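Local coordinates for protein LRA-12 (Uncultured bacterium, PDB 5AEB) that hydrolyses beta-lactam antibiotics, carbapenems among them, as a class B3 metallo-beta-lactamase with a pair of zinc ions, at residues 78-83 against 94-99; 141-146 against 208-213; 159-164 against 188-193; 177-182 against 247-252. All coordinates share one frame; numbering follows the deposited sequence.

Contact 1 of 4, residues 78-83 against 94-99; sequences KILLTT and AEIKKI
Leu80 of strand 77-81 meets Ile96 and Lys97 of helix 93-100, and the whole contact runs through its two methyl groups. The contact is apolar: no hydrogen bond joins the segments. CD2 of Leu80 touches CG2 of Ile96 at 3.8 Å. CD1 of Leu80 lies 3.5 Å from CB of Lys97, a tight carbon pair. The fork of the leucine thus spans two consecutive residues of the helix. In Ile96 it is the CG2 branch that serves; it stands anti to the backbone N, while CG1 leads away. Ile96 also reaches Ile51 of strand 48-52 and Ile63 of helix 60-69.

The polar part lies outside the contact. Lys97 offers Leu80 its CA and the root of its side chain, CB and CG. From CG anti to the backbone N (chi1 -171°) the chain runs on extended, and NZ is hydrogen-bonded to Ile135 O.

Strand 77-81 pairs with strand 103-107 through backbone bonds of Leu80 to Lys103 and Met105. The two strands are parallel neighbours, joined by a connection that ends in helix 93-100. The packing is that of a beta-alpha-beta crossover, here in the larger sheet of the metallo-beta-lactamase fold.

Contact 2 of 4, residues 141-146 against 208-213; sequences HDKDTI and YAYTLQ. With CO (cobalt (II) ion), chain G.
Asp142 and Lys143, the central residues of a type II beta turn from His141 to Asp144, face Tyr210 of helix 204-216, with CA of Asp142 11.7 Å from CA of Thr211. The backbones are well apart, and side chains and a water make the contact.

Tyr210 comes toward Asp142 head-on, and the ring and carboxylate planes stand 83° apart. OH of Tyr210 is 3.5 Å from OD2 of Asp142. The firmer link goes through a water, which accepts from Tyr210 OH at 2.6 Å and donates to Asp142 OD1 at 2.9 Å. OD1 also takes the backbone N-H of His157. OD2 forms a salt bridge with Lys143 NZ at 3.1 Å, met on the syn side. Both carboxylate oxygens are therefore held, which should fix the carboxylate where the water can reach it. Lys143 NZ itself stays near Tyr210 OH without bonding to it.

Within the turn, Asp144 OD2 grips His141 twice. It accepts from the backbone N at 2.9 Å, nearly straight, and from ND1 at 3.1 Å, more bent. Both donors come from the same face of the carboxylate. This braces the imidazole, whose NE2 binds the cobalt ion at 2.0 Å; Glu108 is a further ligand.

The cobalt site is separate from the zinc pair. The turn carries the chain from strand 138-140 of one sheet to strand 145-148 of the other. The contact is thus a water-bridged surface link between the sheet-to-sheet turn and an outer helix of the alpha-beta/beta-alpha sandwich.

Contact 3 of 4, residues 159-164 against 188-193; sequences PGHTKG and TIVIEK. With ZN (zinc ion), chain D.
His161, which packs against Thr188 and Val190, binds a zinc ion through NE2 at 1.8 Å. A water sits 1.9 Å from the same zinc ion, and Gln84 and His86 are its other protein ligands.

The second shell meets the far side of the imidazole. ND1 of His161 donates a weak hydrogen bond to Thr188 O at 3.3 Å, and this oxygen lies at the ring edge, in the ring plane. Thr188 OG1 is also close, 2.9 Å from ND1. CG2 of Val190 approaches CE1 of the histidine obliquely. With CG anti to the backbone N (chi1 -173°), the imidazole lies alongside Thr188 and across Val190. The zinc bond should chiefly set the ring's orientation; the weak carbonyl bond may add to it and perhaps polarise the ring slightly.

Further out, Thr188 O also accepts from Tyr208 OH of helix 204-216. The His161 loop is pinned by Gly160 N to Thr162 O at 2.7 Å and by Thr162 OG1 to Asp110.

The arrangement is a zinc-bound histidine with a main-chain oxygen at its far nitrogen, weakly bonded. It belongs to the Gln-His-His variant of the first zinc site, usually three histidines in class B3 metallo-beta-lactamases.

Contact 4 of 4, residues 177-182 against 247-252; sequences RSYRIL and SFMDRK
This is a small, partly buried contact in which the methyl of Met249 packs on Arg177 and Tyr179, at the start of strand 178-184. The strand belongs to the five-stranded sheet, and Met249 lies just ahead of helix 251-267. The contact lies away from the annotated metal sites.

CE of Met249 does all the touching. It meets the Tyr179 ring at its edge, in the plane, close to CE1. The same methyl sits over one face of the Arg177 guanidinium, 3.4 Å from NH2. No hydrogen bond crosses. Met249 reaches this spot because its chain is extended beyond CG (chi2 -180°), and it crosses the tyrosine at about a right angle. It also packs on Ile222 of the neighbouring strand 222-225.

In the alpha-beta/beta-alpha sandwich of metallo-beta-lactamases, helices pack outside the two sheets, and helix 251-267 is one of them. Asp250, next to Met249, is its N-cap: OD1 bonds to Gly253 N, and OD2 forms a salt bridge with Lys236.

On the strand side, Arg177 runs extended across the Tyr179 ring. Its CG lies over a face of the ring, toward the rim, and CE1 of the ring lies on the guanidinium face that Met249 CE also meets. NE of Arg177 makes a weak bond to Ser178 O at 3.4 Å. Backbone bonding to Thr172 ties Tyr179 to strand 166-173.

How the contacts relate
Contacts 1 and 2 link a strand or turn to a helix; contact 4 links a strand to the lead-in of a helix. Contact 3 joins the zinc-binding loop of His161 to the loop 188-193 beside it. Contact 1 belongs to the seven-stranded sheet and contact 4 to the five-stranded one, with centres 26 Å apart. Contact 2 starts where the chain passes between the sheets; its Ile146 packs on Ile79 and Leu81 of contact 1. Along the chain, contact 1 closes first. Contact 3 is nested within contact 2, and contact 4 crosses both. Contacts 2 and 3 are the nearest pair, about 15 Å between centres. Helix 204-216 joins them: Thr211 OG1 lies 2.7 Å from Pro159 O.

Contact 1 of 4, residues 78-83 against 94-99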
loop_
_atom_site.group_PDB
_atom_site.type_symbol
_atom_site.label_atom_id
_atom_site.label_comp_id
_atom_site.label_asym_id
_atom_site.label_seq_id
_atom_site.Cartn_x
_atom_site.Cartn_y
_atom_site.Cartn_z
ATOM N N LYS A 78 8.203 -2.718 14.258
ATOM C CA LYS A 78 7.326 -2.266 15.345
ATOM C C LYS A 78 5.897 -2.041 14.894
ATOM O O LYS A 78 4.964 -2.217 15.672
ATOM C CB LYS A 78 7.835 -0.969 15.964
ATOM C CG LYS A 78 9.127 -1.024 16.748
ATOM C CD LYS A 78 9.251 -2.166 17.755
ATOM C CE LYS A 78 10.560 -1.990 18.533
ATOM N NZ LYS A 78 11.431 -3.223 18.585
ATOM N N ILE A 79 5.747 -1.649 13.631
ATOM C CA ILE A 79 4.468 -1.226 13.062
ATOM C C ILE A 79 4.277 -1.843 11.668
ATOM O O ILE A 79 5.222 -1.933 10.875
ATOM C CB ILE A 79 4.307 0.312 13.020
ATOM C CG1 ILE A 79 4.459 0.904 14.438
ATOM C CG2 ILE A 79 2.959 0.690 12.386
ATOM C CD1 ILE A 79 4.308 2.418 14.527
ATOM N N LEU A 80 3.062 -2.338 11.445
ATOM C CA LEU A 80 2.588 -2.854 10.168
ATOM C C LEU A 80 1.434 -1.979 9.686
ATOM O O LEU A 80 0.469 -1.725 10.433
ATOM C CB LEU A 80 2.088 -4.312 10.335
ATOM C CG LEU A 80 3.101 -5.301 10.939
ATOM C CD1 LEU A 80 2.443 -6.636 11.235
ATOM C CD2 LEU A 80 4.325 -5.466 10.033
ATOM N N LEU A 81 1.534 -1.537 8.439
ATOM C CA LEU A 81 0.484 -0.777 7.777
ATOM C C LEU A 81 0.076 -1.423 6.444
ATOM O O LEU A 81 0.833 -2.221 5.882
ATOM C CB LEU A 81 0.958 0.656 7.529
ATOM C CG LEU A 81 1.453 1.453 8.745
ATOM C CD1 LEU A 81 2.111 2.754 8.302
ATOM C CD2 LEU A 81 0.287 1.726 9.688
ATOM N N THR A 82 -1.103 -1.057 5.941
ATOM C CA THR A 82 -1.479 -1.407 4.583
ATOM C C THR A 82 -2.226 -0.264 3.924
ATOM O O THR A 82 -2.912 0.493 4.597
ATOM C CB THR A 82 -2.322 -2.718 4.486
ATOM O OG1 THR A 82 -2.589 -3.055 3.098
ATOM C CG2 THR A 82 -3.683 -2.568 5.222
ATOM N N THR A 83 -2.110 -0.155 2.605
ATOM C CA THR A 83 -2.884 0.835 1.859
ATOM C C THR A 83 -4.291 0.353 1.444
ATOM O O THR A 83 -5.088 1.141 0.885
ATOM C CB THR A 83 -2.109 1.244 0.613
ATOM O OG1 THR A 83 -1.748 0.050 -0.105
ATOM C CG2 THR A 83 -0.813 2.003 1.042
ATOM N N ALA A 94 -0.823 -11.542 8.233
ATOM C CA ALA A 94 -1.018 -12.351 9.444
ATOM C C ALA A 94 0.284 -13.033 9.880
ATOM O O ALA A 94 0.641 -12.998 11.054
ATOM C CB ALA A 94 -2.130 -13.371 9.270
ATOM N N GLU A 95 1.003 -13.604 8.919
ATOM C CA GLU A 95 2.248 -14.293 9.199
ATOM C C GLU A 95 3.350 -13.343 9.689
ATOM O O GLU A 95 4.085 -13.657 10.643
ATOM C CB GLU A 95 2.703 -15.014 7.963
ATOM C CG GLU A 95 4.093 -15.604 8.086
ATOM C CD GLU A 95 4.379 -16.651 7.022
ATOM O OE1 GLU A 95 3.527 -16.852 6.112
ATOM O OE2 GLU A 95 5.471 -17.278 7.103
ATOM N N ILE A 96 3.463 -12.181 9.047
ATOM C CA ILE A 96 4.484 -11.230 9.443
ATOM C C ILE A 96 4.148 -10.656 10.812
ATOM O O ILE A 96 5.040 -10.416 11.628
ATOM C CB ILE A 96 4.735 -10.167 8.351
ATOM C CG1 ILE A 96 5.628 -10.804 7.291
ATOM C CG2 ILE A 96 5.446 -8.930 8.883
ATOM C CD1 ILE A 96 5.327 -10.279 5.910
ATOM N N LYS A 97 2.869 -10.494 11.091
ATOM C CA LYS A 97 2.491 -9.968 12.371
ATOM C C LYS A 97 2.779 -11.000 13.444
ATOM O O LYS A 97 3.195 -10.643 14.571
ATOM C CB LYS A 97 1.011 -9.584 12.397
ATOM C CG LYS A 97 0.641 -8.833 13.656
ATOM C CD LYS A 97 -0.860 -8.632 13.786
ATOM C CE LYS A 97 -1.150 -7.955 15.100
ATOM N NZ LYS A 97 -2.527 -8.300 15.526
ATOM N N LYS A 98 2.535 -12.276 13.118
ATOM C CA LYS A 98 2.777 -13.337 14.090
ATOM C C LYS A 98 4.221 -13.372 14.507
ATOM O O LYS A 98 4.531 -13.408 15.697
ATOM C CB LYS A 98 2.356 -14.701 13.541
ATOM C CG LYS A 98 0.888 -14.960 13.794
ATOM C CD LYS A 98 0.475 -16.061 12.831
ATOM C CE LYS A 98 -0.825 -16.648 13.250
ATOM N NZ LYS A 98 -0.446 -17.665 14.235
ATOM N N ILE A 99 5.094 -13.336 13.508
ATOM C CA ILE A 99 6.531 -13.495 13.694
ATOM C C ILE A 99 7.177 -12.269 14.352
ATOM O O ILE A 99 8.009 -12.406 15.230
ATOM C CB ILE A 99 7.247 -13.783 12.336
ATOM C CG1 ILE A 99 6.864 -15.174 11.836
ATOM C CG2 ILE A 99 8.760 -13.659 12.493
ATOM C CD1 ILE A 99 7.139 -15.401 10.362
#

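Contact 2 of 4, residues 141-146 against 208-213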
loop_
_atom_site.group_PDB
_atom_site.type_symbol
_atom_site.label_atom_id
_atom_site.label_comp_id
_atom_site.label_asym_id
_atom_site.label_seq_id
_atom_site.Cartn_x
_atom_site.Cartn_y
_atom_site.Cartn_z
ATOM N N HIS A 141 -8.231 6.763 11.605
ATOM C CA HIS A 141 -9.184 7.610 10.890
ATOM C C HIS A 141 -8.409 8.574 10.055
ATOM O O HIS A 141 -7.210 8.799 10.303
ATOM C CB HIS A 141 -10.075 8.390 11.888
ATOM C CG HIS A 141 -10.556 7.550 13.060
ATOM N ND1 HIS A 141 -9.907 7.525 14.257
ATOM C CD2 HIS A 141 -11.631 6.668 13.180
ATOM C CE1 HIS A 141 -10.537 6.669 15.093
ATOM N NE2 HIS A 141 -11.596 6.146 14.435
ATOM N N ASP A 142 -9.097 9.156 9.075
ATOM C CA ASP A 142 -8.564 10.225 8.236
ATOM C C ASP A 142 -7.707 11.219 9.004
ATOM O O ASP A 142 -8.174 11.830 9.956
ATOM C CB ASP A 142 -9.692 11.011 7.528
ATOM C CG ASP A 142 -9.165 11.876 6.373
ATOM O OD1 ASP A 142 -8.214 11.496 5.674
ATOM O OD2 ASP A 142 -9.702 12.956 6.140
ATOM N N LYS A 143 -6.454 11.361 8.566
ATOM C CA LYS A 143 -5.510 12.326 9.125
ATOM C C LYS A 143 -4.874 11.965 10.491
ATOM O O LYS A 143 -4.105 12.765 11.022
ATOM C CB LYS A 143 -6.093 13.765 9.084
ATOM C CG LYS A 143 -6.171 14.297 7.646
ATOM C CD LYS A 143 -7.189 15.416 7.474
ATOM C CE LYS A 143 -7.346 15.782 5.990
ATOM N NZ LYS A 143 -8.806 15.826 5.623
ATOM N N ASP A 144 -5.148 10.766 11.019
ATOM C CA ASP A 144 -4.421 10.257 12.186
ATOM C C ASP A 144 -2.929 10.138 11.831
ATOM O O ASP A 144 -2.544 9.922 10.650
ATOM C CB ASP A 144 -4.966 8.898 12.683
ATOM C CG ASP A 144 -6.261 9.031 13.513
ATOM O OD1 ASP A 144 -6.706 10.162 13.789
ATOM O OD2 ASP A 144 -6.853 8.002 13.864
ATOM N N THR A 145 -2.087 10.302 12.841
ATOM C CA THR A 145 -0.650 10.257 12.618
ATOM C C THR A 145 -0.068 9.020 13.297
ATOM O O THR A 145 -0.592 8.527 14.306
ATOM C CB THR A 145 0.053 11.532 13.103
ATOM O OG1 THR A 145 0.096 11.528 14.529
ATOM C CG2 THR A 145 -0.681 12.787 12.628
ATOM N N ILE A 146 0.989 8.490 12.707
ATOM C CA ILE A 146 1.667 7.342 13.252
ATOM C C ILE A 146 3.108 7.791 13.408
ATOM O O ILE A 146 3.777 8.120 12.419
ATOM C CB ILE A 146 1.561 6.127 12.316
ATOM C CG1 ILE A 146 0.106 5.771 12.040
ATOM C CG2 ILE A 146 2.308 4.937 12.906
ATOM C CD1 ILE A 146 -0.160 5.442 10.592
ATOM N N TYR A 208 -15.229 7.432 -4.296
ATOM C CA TYR A 208 -14.357 7.711 -5.447
ATOM C C TYR A 208 -14.276 9.209 -5.749
ATOM O O TYR A 208 -13.179 9.726 -5.930
ATOM C CB TYR A 208 -14.776 6.933 -6.693
ATOM C CG TYR A 208 -14.251 5.517 -6.732
ATOM C CD1 TYR A 208 -12.920 5.275 -7.075
ATOM C CD2 TYR A 208 -15.062 4.418 -6.430
ATOM C CE1 TYR A 208 -12.406 4.009 -7.119
ATOM C CE2 TYR A 208 -14.537 3.128 -6.463
ATOM C CZ TYR A 208 -13.196 2.941 -6.809
ATOM O OH TYR A 208 -12.606 1.703 -6.872
ATOM N N ALA A 209 -15.420 9.911 -5.755
ATOM C CA ALA A 209 -15.424 11.342 -6.055
ATOM C C ALA A 209 -14.544 12.093 -5.055
ATOM O O ALA A 209 -13.746 12.943 -5.454
ATOM C CB ALA A 209 -16.846 11.930 -6.084
ATOM N N TYR A 210 -14.690 11.743 -3.772
ATOM C CA TYR A 210 -13.936 12.342 -2.681
ATOM C C TYR A 210 -12.440 12.039 -2.857
ATOM O O TYR A 210 -11.609 12.941 -2.790
ATOM C CB TYR A 210 -14.407 11.829 -1.312
ATOM C CG TYR A 210 -13.451 12.211 -0.193
ATOM C CD1 TYR A 210 -13.479 13.494 0.365
ATOM C CD2 TYR A 210 -12.481 11.318 0.260
ATOM C CE1 TYR A 210 -12.587 13.867 1.359
ATOM C CE2 TYR A 210 -11.582 11.673 1.260
ATOM C CZ TYR A 210 -11.639 12.962 1.799
ATOM O OH TYR A 210 -10.757 13.336 2.793
ATOM N N THR A 211 -12.116 10.779 -3.112
ATOM C CA THR A 211 -10.713 10.390 -3.240
ATOM C C THR A 211 -10.017 11.096 -4.408
ATOM O O THR A 211 -8.958 11.692 -4.223
ATOM C CB THR A 211 -10.556 8.860 -3.297
ATOM O OG1 THR A 211 -10.977 8.309 -2.044
ATOM C CG2 THR A 211 -9.102 8.448 -3.535
ATOM N N LEU A 212 -10.602 11.009 -5.603
ATOM C CA LEU A 212 -10.046 11.667 -6.793
ATOM C C LEU A 212 -9.721 13.159 -6.553
ATOM O O LEU A 212 -8.593 13.613 -6.807
ATOM C CB LEU A 212 -10.985 11.499 -7.987
ATOM C CG LEU A 212 -10.996 10.064 -8.478
ATOM C CD1 LEU A 212 -12.307 9.788 -9.176
ATOM C CD2 LEU A 212 -9.791 9.796 -9.387
ATOM N N GLN A 213 -10.697 13.894 -6.029
ATOM C CA GLN A 213 -10.513 15.289 -5.644
ATOM C C GLN A 213 -9.398 15.490 -4.569
ATOM O O GLN A 213 -8.490 16.307 -4.752
ATOM C CB GLN A 213 -11.866 15.853 -5.177
ATOM C CG GLN A 213 -11.773 17.188 -4.466
ATOM C CD GLN A 213 -11.807 18.369 -5.412
ATOM O OE1 GLN A 213 -11.594 19.516 -4.990
ATOM N NE2 GLN A 213 -12.089 18.105 -6.707
HETATM CO CO CO G . -13.036 4.779 14.798
HETATM O O HOH W 1 -8.521 11.943 2.855
#

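Contact 3 of 4, residues 159-164 against 188-193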
loop_
_atom_site.group_PDB
_atom_site.type_symbol
_atom_site.label_atom_id
_atom_site.label_comp_id
_atom_site.label_asym_id
_atom_site.label_seq_id
_atom_site.Cartn_x
_atom_site.Cartn_y
_atom_site.Cartn_z
ATOM N N PRO A 159 -10.967 6.249 0.253
ATOM C CA PRO A 159 -11.803 5.089 -0.036
ATOM C C PRO A 159 -12.192 4.922 -1.489
ATOM O O PRO A 159 -12.094 5.861 -2.295
ATOM C CB PRO A 159 -13.054 5.325 0.848
ATOM C CG PRO A 159 -13.162 6.811 0.883
ATOM C CD PRO A 159 -11.722 7.257 1.037
ATOM N N GLY A 160 -12.627 3.715 -1.813
ATOM C CA GLY A 160 -13.252 3.446 -3.106
ATOM C C GLY A 160 -12.736 2.132 -3.607
ATOM O O GLY A 160 -13.512 1.199 -3.766
ATOM N N HIS A 161 -11.422 2.065 -3.856
ATOM C CA HIS A 161 -10.761 0.786 -4.176
ATOM C C HIS A 161 -11.163 -0.240 -3.139
ATOM O O HIS A 161 -11.564 -1.365 -3.497
ATOM C CB HIS A 161 -9.249 0.898 -4.249
ATOM C CG HIS A 161 -8.559 -0.381 -4.740
ATOM N ND1 HIS A 161 -8.442 -0.688 -6.040
ATOM C CD2 HIS A 161 -7.970 -1.438 -4.037
ATOM C CE1 HIS A 161 -7.819 -1.866 -6.177
ATOM N NE2 HIS A 161 -7.516 -2.326 -4.944
ATOM N N THR A 162 -11.040 0.135 -1.858
ATOM C CA THR A 162 -11.649 -0.604 -0.771
ATOM C C THR A 162 -12.384 0.425 0.084
ATOM O O THR A 162 -12.205 1.644 -0.092
ATOM C CB THR A 162 -10.659 -1.488 0.060
ATOM O OG1 THR A 162 -9.700 -0.669 0.755
ATOM C CG2 THR A 162 -9.945 -2.455 -0.806
ATOM N N LYS A 163 -13.237 -0.047 0.984
ATOM C CA LYS A 163 -13.952 0.884 1.862
ATOM C C LYS A 163 -12.962 1.656 2.773
ATOM O O LYS A 163 -13.285 2.740 3.234
ATOM C CB LYS A 163 -14.993 0.149 2.701
ATOM C CG LYS A 163 -16.017 -0.610 1.875
ATOM C CD LYS A 163 -17.117 -1.176 2.767
ATOM C CE LYS A 163 -17.995 -2.149 1.974
ATOM N NZ LYS A 163 -19.426 -1.991 2.367
ATOM N N GLY A 164 -11.791 1.073 3.051
ATOM C CA GLY A 164 -10.790 1.724 3.887
ATOM C C GLY A 164 -9.447 1.933 3.201
ATOM O O GLY A 164 -8.427 2.067 3.869
ATOM N N THR A 188 -8.105 2.911 -8.403
ATOM C CA THR A 188 -8.505 2.082 -9.491
ATOM C C THR A 188 -9.859 1.474 -9.115
ATOM O O THR A 188 -10.206 1.398 -7.929
ATOM C CB THR A 188 -7.442 1.005 -9.756
ATOM O OG1 THR A 188 -7.245 0.225 -8.565
ATOM C CG2 THR A 188 -6.081 1.668 -10.184
ATOM N N ILE A 189 -10.619 1.091 -10.130
ATOM C CA ILE A 189 -11.921 0.473 -9.949
ATOM C C ILE A 189 -11.821 -1.021 -10.211
ATOM O O ILE A 189 -11.288 -1.478 -11.246
ATOM C CB ILE A 189 -12.985 1.114 -10.862
ATOM C CG1 ILE A 189 -13.144 2.598 -10.500
ATOM C CG2 ILE A 189 -14.309 0.341 -10.804
ATOM C CD1 ILE A 189 -13.927 3.373 -11.527
ATOM N N VAL A 190 -12.368 -1.771 -9.277
ATOM C CA VAL A 190 -12.186 -3.202 -9.242
ATOM C C VAL A 190 -13.398 -3.912 -9.872
ATOM O O VAL A 190 -13.273 -5.021 -10.376
ATOM C CB VAL A 190 -11.929 -3.638 -7.767
ATOM C CG1 VAL A 190 -12.334 -5.077 -7.498
ATOM C CG2 VAL A 190 -10.477 -3.414 -7.400
ATOM N N ILE A 191 -14.556 -3.266 -9.829
ATOM C CA ILE A 191 -15.802 -3.858 -10.323
ATOM C C ILE A 191 -15.968 -3.706 -11.835
ATOM O O ILE A 191 -15.437 -2.781 -12.452
ATOM C CB ILE A 191 -17.052 -3.285 -9.610
ATOM C CG1 ILE A 191 -16.842 -1.812 -9.231
ATOM C CG2 ILE A 191 -17.333 -4.096 -8.361
ATOM C CD1 ILE A 191 -17.898 -0.840 -9.707
ATOM N N GLU A 192 -16.719 -4.615 -12.435
ATOM C CA GLU A 192 -17.003 -4.522 -13.868
ATOM C C GLU A 192 -18.315 -3.805 -14.162
ATOM O O GLU A 192 -18.547 -3.386 -15.280
ATOM C CB GLU A 192 -16.945 -5.910 -14.519
ATOM C CG GLU A 192 -15.531 -6.478 -14.514
ATOM C CD GLU A 192 -15.483 -7.996 -14.546
ATOM O OE1 GLU A 192 -16.136 -8.653 -13.697
ATOM O OE2 GLU A 192 -14.777 -8.540 -15.424
ATOM N N LYS A 193 -19.154 -3.642 -13.143
ATOM C CA LYS A 193 -20.471 -3.021 -13.305
ATOM C C LYS A 193 -20.505 -1.540 -12.904
ATOM O O LYS A 193 -19.500 -0.987 -12.455
ATOM C CB LYS A 193 -21.550 -3.837 -12.565
ATOM C CG LYS A 193 -21.375 -3.954 -11.052
ATOM C CD LYS A 193 -22.442 -4.853 -10.432
ATOM C CE LYS A 193 -22.046 -6.320 -10.474
ATOM N NZ LYS A 193 -23.220 -7.241 -10.448
HETATM ZN ZN ZN D . -6.827 -3.900 -4.526
HETATM O O HOH W 2 -5.345 -4.769 -5.281
#

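Contact 4 of 4, residues 177-182 against 247-252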
loop_
_atom_site.group_PDB
_atom_site.type_symbol
_atom_site.label_atom_id
_atom_site.label_comp_id
_atom_site.label_asym_id
_atom_site.label_seq_id
_atom_site.Cartn_x
_atom_site.Cartn_y
_atom_site.Cartn_z
ATOM N N ARG A 177 19.201 16.399 2.035
ATOM C CA ARG A 177 17.869 16.884 1.740
ATOM C C ARG A 177 16.731 16.083 2.390
ATOM O O ARG A 177 16.846 14.869 2.626
ATOM C CB ARG A 177 17.682 16.925 0.210
ATOM C CG ARG A 177 16.269 17.192 -0.225
ATOM C CD ARG A 177 16.175 17.581 -1.678
ATOM N NE ARG A 177 14.774 17.815 -1.994
ATOM C CZ ARG A 177 14.306 18.052 -3.208
ATOM N NH1 ARG A 177 15.122 18.072 -4.253
ATOM N NH2 ARG A 177 13.015 18.239 -3.370
ATOM N N SER A 178 15.646 16.808 2.664
ATOM C CA SER A 178 14.397 16.286 3.161
ATOM C C SER A 178 13.391 16.089 1.979
ATOM O O SER A 178 13.390 16.866 1.008
ATOM C CB SER A 178 13.876 17.231 4.248
ATOM O OG SER A 178 12.764 16.703 4.944
ATOM N N TYR A 179 12.595 15.016 2.038
ATOM C CA TYR A 179 11.609 14.684 0.994
ATOM C C TYR A 179 10.235 14.404 1.591
ATOM O O TYR A 179 10.105 13.712 2.612
ATOM C CB TYR A 179 12.011 13.447 0.197
ATOM C CG TYR A 179 13.310 13.556 -0.538
ATOM C CD1 TYR A 179 13.350 14.097 -1.805
ATOM C CD2 TYR A 179 14.507 13.116 0.041
ATOM C CE1 TYR A 179 14.548 14.200 -2.500
ATOM C CE2 TYR A 179 15.720 13.225 -0.637
ATOM C CZ TYR A 179 15.720 13.766 -1.920
ATOM O OH TYR A 179 16.875 13.893 -2.651
ATOM N N ARG A 180 9.213 14.939 0.940
ATOM C CA ARG A 180 7.847 14.657 1.323
ATOM C C ARG A 180 7.388 13.474 0.445
ATOM O O ARG A 180 7.310 13.583 -0.774
ATOM C CB ARG A 180 7.026 15.938 1.126
ATOM C CG ARG A 180 5.519 15.784 1.165
ATOM C CD ARG A 180 4.969 15.526 2.552
ATOM N NE ARG A 180 5.479 16.440 3.569
ATOM C CZ ARG A 180 4.840 17.503 4.048
ATOM N NH1 ARG A 180 3.648 17.834 3.584
ATOM N NH2 ARG A 180 5.422 18.241 4.994
ATOM N N ILE A 181 7.115 12.337 1.065
ATOM C CA ILE A 181 6.780 11.123 0.333
ATOM C C ILE A 181 5.280 10.809 0.471
ATOM O O ILE A 181 4.764 10.829 1.577
ATOM C CB ILE A 181 7.550 9.918 0.909
ATOM C CG1 ILE A 181 9.075 10.206 0.992
ATOM C CG2 ILE A 181 7.196 8.645 0.144
ATOM C CD1 ILE A 181 9.821 9.921 -0.292
ATOM N N LEU A 182 4.606 10.545 -0.654
ATOM C CA LEU A 182 3.259 9.949 -0.681
ATOM C C LEU A 182 3.326 8.478 -1.058
ATOM O O LEU A 182 3.788 8.115 -2.165
ATOM C CB LEU A 182 2.381 10.647 -1.714
ATOM C CG LEU A 182 0.931 10.186 -1.933
ATOM C CD1 LEU A 182 0.087 10.319 -0.677
ATOM C CD2 LEU A 182 0.342 11.001 -3.060
ATOM N N SER A 247 14.811 10.266 -9.326
ATOM C CA SER A 247 14.131 9.487 -10.351
ATOM C C SER A 247 12.681 9.150 -9.984
ATOM O O SER A 247 11.886 8.735 -10.848
ATOM C CB SER A 247 14.928 8.253 -10.758
ATOM O OG SER A 247 15.507 7.623 -9.636
ATOM N N PHE A 248 12.323 9.408 -8.726
ATOM C CA PHE A 248 10.972 9.188 -8.236
ATOM C C PHE A 248 10.139 10.470 -8.126
ATOM O O PHE A 248 8.977 10.439 -7.717
ATOM C CB PHE A 248 11.020 8.384 -6.921
ATOM C CG PHE A 248 11.536 6.988 -7.108
ATOM C CD1 PHE A 248 10.709 5.988 -7.606
ATOM C CD2 PHE A 248 12.865 6.681 -6.833
ATOM C CE1 PHE A 248 11.203 4.707 -7.799
ATOM C CE2 PHE A 248 13.359 5.407 -7.013
ATOM C CZ PHE A 248 12.535 4.422 -7.514
ATOM N N MET A 249 10.745 11.593 -8.513
ATOM C CA MET A 249 10.037 12.850 -8.618
ATOM C C MET A 249 9.321 12.861 -9.973
ATOM O O MET A 249 9.969 12.846 -11.026
ATOM C CB MET A 249 10.992 14.023 -8.441
ATOM C CG MET A 249 11.575 14.159 -7.024
ATOM S SD MET A 249 12.700 15.606 -6.907
ATOM C CE MET A 249 13.247 15.366 -5.214
ATOM N N ASP A 250 7.988 12.857 -9.953
ATOM C CA ASP A 250 7.213 12.572 -11.179
ATOM C C ASP A 250 5.774 13.037 -11.020
ATOM O O ASP A 250 4.833 12.237 -11.059
ATOM C CB ASP A 250 7.298 11.053 -11.506
ATOM C CG ASP A 250 6.559 10.661 -12.792
ATOM O OD1 ASP A 250 6.430 11.501 -13.714
ATOM O OD2 ASP A 250 6.076 9.499 -12.883
ATOM N N ARG A 251 5.598 14.340 -10.830
ATOM C CA ARG A 251 4.282 14.878 -10.714
ATOM C C ARG A 251 3.425 14.610 -11.954
ATOM O O ARG A 251 2.249 14.243 -11.814
ATOM C CB ARG A 251 4.339 16.363 -10.348
ATOM C CG ARG A 251 2.979 16.985 -10.077
ATOM C CD ARG A 251 2.277 16.351 -8.897
ATOM N NE ARG A 251 0.838 16.625 -8.982
ATOM C CZ ARG A 251 0.045 16.835 -7.937
ATOM N NH1 ARG A 251 0.527 16.790 -6.691
ATOM N NH2 ARG A 251 -1.250 17.058 -8.142
ATOM N N LYS A 252 4.013 14.745 -13.148
ATOM C CA LYS A 252 3.291 14.470 -14.407
ATOM C C LYS A 252 2.739 13.042 -14.403
ATOM O O LYS A 252 1.583 12.835 -14.772
ATOM C CB LYS A 252 4.158 14.683 -15.667
ATOM C CG LYS A 252 3.327 14.707 -16.949
ATOM C CD LYS A 252 4.103 14.985 -18.229
ATOM C CE LYS A 252 5.255 14.014 -18.387
ATOM N NZ LYS A 252 4.795 12.619 -18.499
#